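Local coordinates for outer membrane protein assembly factor BamA (Haemophilus ducreyi, PDB 4K3C) that is probably part of the outer membrane protein assembly complex, which assembles beta-barrel proteins and inserts them into the outer membrane, at residues A[84-95]-A[146-156]. Sequence-based numbering, arbitrary orientation.
Sequences YVRKIRFEGNDV and DQVDIIYKIKE
Asp149 sits between Arg86 and Arg89 and joins them in a salt-bridge network. Arg86 NE gives a nearly straight bond (163°) to Asp149 OD1 at 2.9 Å, arriving on the syn side with the guanidinium and carboxylate almost coplanar. Two bends, at chi2 and chi3, fold the arginine back to get there. The Arg89 guanidinium, from three residues further along the same strand and with its plane turned 72° from the carboxylate, offers NH1 to Asp149 OD2, a weak bond to an oxygen whose place is less sure. Beneath this network lies a beta bulge: the parallel pairing of 84-91 with 147-156 slips by one residue between Val85 and Ile88, and Lys87 N adds a weak bond to Asp149 OD1. The first bonds past the bulge, Ile150 N to Lys87 O and Arg89 N to Ile150 O, are weak; firm bonding resumes with Tyr152 N on Arg89 O at 2.8 Å.

The face carrying Val85, Ile88, Phe90, Val148, Ile150 and Tyr152 is largely apolar. Ile88 CG2 lies 3.7 Å from Ile150 CG2. Phe90 CD1 comes within 3.5 Å of Tyr152 CB, the two rings oblique. Leu101 of helix 98-101 meets Phe90, and Leu125 of helix 119-125 meets Tyr152. Where the strands part, Val95 N reaches Glu156 OE2 from above the carboxylate plane at 3.1 Å, while Thr96 bonds OE1. These are the central parallel strands of a mixed sheet with helices packed on one face, the POTRA fold, here in the repeat next to the barrel.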
loop_
_atom_site.group_PDB
_atom_site.type_symbol
_atom_site.label_atom_id
_atom_site.label_comp_id
_atom_site.label_asym_id
_atom_site.label_seq_id
_atom_site.Cartn_x
_atom_site.Cartn_y
_atom_site.Cartn_z
ATOM N N TYR A 84 17.272 -33.296 -20.113
ATOM C CA TYR A 84 18.294 -32.488 -19.451
ATOM C C TYR A 84 18.445 -31.103 -20.104
ATOM O O TYR A 84 18.763 -30.998 -21.288
ATOM C CB TYR A 84 19.625 -33.251 -19.454
ATOM C CG TYR A 84 20.842 -32.432 -19.082
ATOM C CD1 TYR A 84 21.130 -32.139 -17.754
ATOM C CD2 TYR A 84 21.718 -31.971 -20.061
ATOM C CE1 TYR A 84 22.250 -31.397 -17.415
ATOM C CE2 TYR A 84 22.837 -31.230 -19.733
ATOM C CZ TYR A 84 23.099 -30.944 -18.409
ATOM O OH TYR A 84 24.215 -30.203 -18.082
ATOM N N VAL A 85 18.210 -30.042 -19.333
ATOM C CA VAL A 85 18.296 -28.679 -19.862
ATOM C C VAL A 85 19.729 -28.154 -19.888
ATOM O O VAL A 85 20.390 -28.044 -18.851
ATOM C CB VAL A 85 17.408 -27.693 -19.079
ATOM C CG1 VAL A 85 17.733 -26.262 -19.473
ATOM C CG2 VAL A 85 15.938 -27.996 -19.322
ATOM N N ARG A 86 20.195 -27.828 -21.087
ATOM C CA ARG A 86 21.557 -27.350 -21.289
ATOM C C ARG A 86 21.696 -25.894 -20.834
ATOM O O ARG A 86 22.459 -25.589 -19.912
ATOM C CB ARG A 86 21.948 -27.514 -22.763
ATOM C CG ARG A 86 23.442 -27.525 -23.040
ATOM C CD ARG A 86 23.894 -26.214 -23.657
ATOM N NE ARG A 86 23.120 -25.863 -24.847
ATOM C CZ ARG A 86 23.472 -26.174 -26.093
ATOM N NH1 ARG A 86 24.587 -26.850 -26.320
ATOM N NH2 ARG A 86 22.707 -25.807 -27.114
ATOM N N LYS A 87 20.947 -25.003 -21.478
ATOM C CA LYS A 87 20.923 -23.589 -21.109
ATOM C C LYS A 87 19.615 -22.960 -21.576
ATOM O O LYS A 87 19.027 -23.423 -22.554
ATOM C CB LYS A 87 22.113 -22.859 -21.731
ATOM C CG LYS A 87 22.870 -21.998 -20.752
ATOM C CD LYS A 87 22.112 -20.713 -20.455
ATOM C CE LYS A 87 21.641 -20.663 -19.023
ATOM N NZ LYS A 87 22.766 -21.014 -18.125
ATOM N N ILE A 88 19.152 -21.925 -20.876
ATOM C CA ILE A 88 17.961 -21.193 -21.300
ATOM C C ILE A 88 18.369 -19.855 -21.916
ATOM O O ILE A 88 19.318 -19.209 -21.461
ATOM C CB ILE A 88 16.922 -20.997 -20.153
ATOM C CG1 ILE A 88 17.035 -19.613 -19.519
ATOM C CG2 ILE A 88 17.062 -22.085 -19.095
ATOM C CD1 ILE A 88 18.207 -19.483 -18.557
ATOM N N ARG A 89 17.683 -19.464 -22.982
ATOM C CA ARG A 89 18.040 -18.254 -23.707
ATOM C C ARG A 89 16.804 -17.466 -24.107
ATOM O O ARG A 89 15.686 -17.981 -24.101
ATOM C CB ARG A 89 18.862 -18.583 -24.955
ATOM C CG ARG A 89 20.264 -19.105 -24.685
ATOM C CD ARG A 89 21.046 -19.269 -25.989
ATOM N NE ARG A 89 20.203 -19.709 -27.103
ATOM C CZ ARG A 89 20.129 -20.962 -27.552
ATOM N NH1 ARG A 89 20.848 -21.921 -26.985
ATOM N NH2 ARG A 89 19.332 -21.260 -28.574
ATOM N N PHE A 90 17.010 -16.208 -24.461
ATOM C CA PHE A 90 15.903 -15.356 -24.851
ATOM C C PHE A 90 16.098 -14.801 -26.259
ATOM O O PHE A 90 17.230 -14.643 -26.733
ATOM C CB PHE A 90 15.751 -14.213 -23.853
ATOM C CG PHE A 90 15.673 -14.665 -22.423
ATOM C CD1 PHE A 90 14.474 -15.100 -21.884
ATOM C CD2 PHE A 90 16.798 -14.645 -21.610
ATOM C CE1 PHE A 90 14.402 -15.505 -20.572
ATOM C CE2 PHE A 90 16.726 -15.059 -20.290
ATOM C CZ PHE A 90 15.529 -15.483 -19.774
ATOM N N GLU A 91 14.989 -14.524 -26.934
ATOM C CA GLU A 91 15.058 -13.850 -28.214
ATOM C C GLU A 91 13.845 -12.960 -28.415
ATOM O O GLU A 91 12.810 -13.178 -27.793
ATOM C CB GLU A 91 15.251 -14.838 -29.366
ATOM C CG GLU A 91 14.176 -15.874 -29.546
ATOM C CD GLU A 91 14.604 -16.961 -30.524
ATOM O OE1 GLU A 91 15.752 -17.454 -30.404
ATOM O OE2 GLU A 91 13.794 -17.317 -31.410
ATOM N N GLY A 92 13.995 -11.944 -29.265
ATOM C CA GLY A 92 12.968 -10.937 -29.449
ATOM C C GLY A 92 13.122 -9.790 -28.466
ATOM O O GLY A 92 12.379 -8.815 -28.525
ATOM N N ASN A 93 14.089 -9.915 -27.556
ATOM C CA ASN A 93 14.310 -8.929 -26.504
ATOM C C ASN A 93 15.249 -7.826 -26.930
ATOM O O ASN A 93 16.385 -7.761 -26.459
ATOM C CB ASN A 93 14.833 -9.591 -25.225
ATOM C CG ASN A 93 16.066 -10.443 -25.461
ATOM O OD1 ASN A 93 16.157 -11.169 -26.454
ATOM N ND2 ASN A 93 17.030 -10.357 -24.544
ATOM N N ASP A 94 14.769 -6.951 -27.808
ATOM C CA ASP A 94 15.638 -5.965 -28.437
ATOM C C ASP A 94 15.994 -4.836 -27.499
ATOM O O ASP A 94 17.118 -4.317 -27.517
ATOM C CB ASP A 94 15.000 -5.422 -29.710
ATOM C CG ASP A 94 14.813 -6.495 -30.753
ATOM O OD1 ASP A 94 15.768 -7.280 -30.966
ATOM O OD2 ASP A 94 13.711 -6.570 -31.339
ATOM N N VAL A 95 15.043 -4.451 -26.666
ATOM C CA VAL A 95 15.334 -3.355 -25.773
ATOM C C VAL A 95 15.612 -3.869 -24.375
ATOM O O VAL A 95 16.385 -3.251 -23.646
ATOM C CB VAL A 95 14.257 -2.217 -25.812
ATOM C CG1 VAL A 95 13.273 -2.429 -26.960
ATOM C CG2 VAL A 95 13.534 -2.086 -24.474
ATOM N N ASP A 146 19.006 -36.112 -26.096
ATOM C CA ASP A 146 18.300 -36.012 -24.811
ATOM C C ASP A 146 18.486 -34.685 -24.041
ATOM O O ASP A 146 17.824 -34.449 -23.027
ATOM C CB ASP A 146 18.532 -37.260 -23.935
ATOM C CG ASP A 146 19.329 -36.966 -22.674
ATOM O OD1 ASP A 146 20.571 -36.904 -22.748
ATOM O OD2 ASP A 146 18.712 -36.816 -21.598
ATOM N N GLN A 147 19.356 -33.809 -24.541
ATOM C CA GLN A 147 19.498 -32.465 -23.972
ATOM C C GLN A 147 18.526 -31.479 -24.630
ATOM O O GLN A 147 18.097 -31.693 -25.760
ATOM C CB GLN A 147 20.930 -31.940 -24.139
ATOM C CG GLN A 147 22.012 -32.784 -23.486
ATOM C CD GLN A 147 23.358 -32.084 -23.461
ATOM O OE1 GLN A 147 23.434 -30.853 -23.495
ATOM N NE2 GLN A 147 24.431 -32.867 -23.406
ATOM N N VAL A 148 18.177 -30.402 -23.926
ATOM C CA VAL A 148 17.369 -29.335 -24.528
ATOM C C VAL A 148 17.767 -27.930 -24.113
ATOM O O VAL A 148 18.126 -27.671 -22.959
ATOM C CB VAL A 148 15.852 -29.452 -24.229
ATOM C CG1 VAL A 148 15.229 -30.611 -24.989
ATOM C CG2 VAL A 148 15.591 -29.532 -22.725
ATOM N N ASP A 149 17.676 -27.026 -25.080
ATOM C CA ASP A 149 17.691 -25.599 -24.814
ATOM C C ASP A 149 16.241 -25.146 -24.759
ATOM O O ASP A 149 15.438 -25.515 -25.616
ATOM C CB ASP A 149 18.427 -24.854 -25.927
ATOM C CG ASP A 149 19.935 -24.957 -25.805
ATOM O OD1 ASP A 149 20.440 -24.878 -24.661
ATOM O OD2 ASP A 149 20.609 -25.111 -26.852
ATOM N N ILE A 150 15.899 -24.364 -23.744
ATOM C CA ILE A 150 14.567 -23.774 -23.670
ATOM C C ILE A 150 14.597 -22.250 -23.915
ATOM O O ILE A 150 15.049 -21.471 -23.065
ATOM C CB ILE A 150 13.872 -24.139 -22.344
ATOM C CG1 ILE A 150 12.709 -23.186 -22.056
ATOM C CG2 ILE A 150 14.873 -24.136 -21.200
ATOM C CD1 ILE A 150 11.982 -23.510 -20.771
ATOM N N ILE A 151 14.121 -21.842 -25.094
ATOM C CA ILE A 151 14.155 -20.439 -25.515
ATOM C C ILE A 151 12.874 -19.694 -25.143
ATOM O O ILE A 151 11.785 -20.265 -25.171
ATOM C CB ILE A 151 14.417 -20.302 -27.047
ATOM C CG1 ILE A 151 13.174 -19.784 -27.787
ATOM C CG2 ILE A 151 14.895 -21.622 -27.636
ATOM C CD1 ILE A 151 13.291 -19.807 -29.302
ATOM N N TYR A 152 13.005 -18.423 -24.781
ATOM C CA TYR A 152 11.830 -17.593 -24.541
ATOM C C TYR A 152 11.763 -16.462 -25.560
ATOM O O TYR A 152 12.628 -15.588 -25.585
ATOM C CB TYR A 152 11.827 -17.034 -23.122
ATOM C CG TYR A 152 11.477 -18.038 -22.043
ATOM C CD1 TYR A 152 12.402 -18.984 -21.620
ATOM C CD2 TYR A 152 10.231 -18.021 -21.428
ATOM C CE1 TYR A 152 12.088 -19.894 -20.626
ATOM C CE2 TYR A 152 9.909 -18.929 -20.431
ATOM C CZ TYR A 152 10.840 -19.862 -20.034
ATOM O OH TYR A 152 10.528 -20.766 -19.045
ATOM N N LYS A 153 10.736 -16.494 -26.403
ATOM C CA LYS A 153 10.562 -15.514 -27.466
ATOM C C LYS A 153 9.531 -14.489 -27.047
ATOM O O LYS A 153 8.343 -14.800 -26.943
ATOM C CB LYS A 153 10.132 -16.204 -28.764
ATOM C CG LYS A 153 9.849 -15.282 -29.945
ATOM C CD LYS A 153 10.429 -15.859 -31.239
ATOM C CE LYS A 153 9.647 -15.399 -32.464
ATOM N NZ LYS A 153 8.237 -15.898 -32.449
ATOM N N ILE A 154 9.983 -13.262 -26.797
ATOM C CA ILE A 154 9.068 -12.213 -26.364
ATOM C C ILE A 154 8.836 -11.113 -27.410
ATOM O O ILE A 154 9.672 -10.863 -28.278
ATOM C CB ILE A 154 9.475 -11.631 -24.983
ATOM C CG1 ILE A 154 9.772 -10.140 -25.074
ATOM C CG2 ILE A 154 10.674 -12.375 -24.430
ATOM C CD1 ILE A 154 11.176 -9.817 -25.454
ATOM N N LYS A 155 7.659 -10.497 -27.336
ATOM C CA LYS A 155 7.362 -9.276 -28.069
ATOM C C LYS A 155 7.360 -8.130 -27.066
ATOM O O LYS A 155 6.511 -8.083 -26.175
ATOM C CB LYS A 155 6.001 -9.378 -28.760
ATOM C CG LYS A 155 5.576 -8.124 -29.510
ATOM C CD LYS A 155 6.428 -7.917 -30.743
ATOM C CE LYS A 155 6.398 -6.469 -31.224
ATOM N NZ LYS A 155 7.227 -6.287 -32.463
ATOM N N GLU A 156 8.328 -7.226 -27.197
ATOM C CA GLU A 156 8.427 -6.054 -26.329
ATOM C C GLU A 156 7.160 -5.245 -26.478
ATOM O O GLU A 156 6.449 -5.378 -27.475
ATOM C CB GLU A 156 9.608 -5.179 -26.745
ATOM C CG GLU A 156 10.964 -5.865 -26.700
ATOM C CD GLU A 156 11.626 -5.751 -25.348
ATOM O OE1 GLU A 156 10.944 -5.356 -24.382
ATOM O OE2 GLU A 156 12.833 -6.035 -25.260
#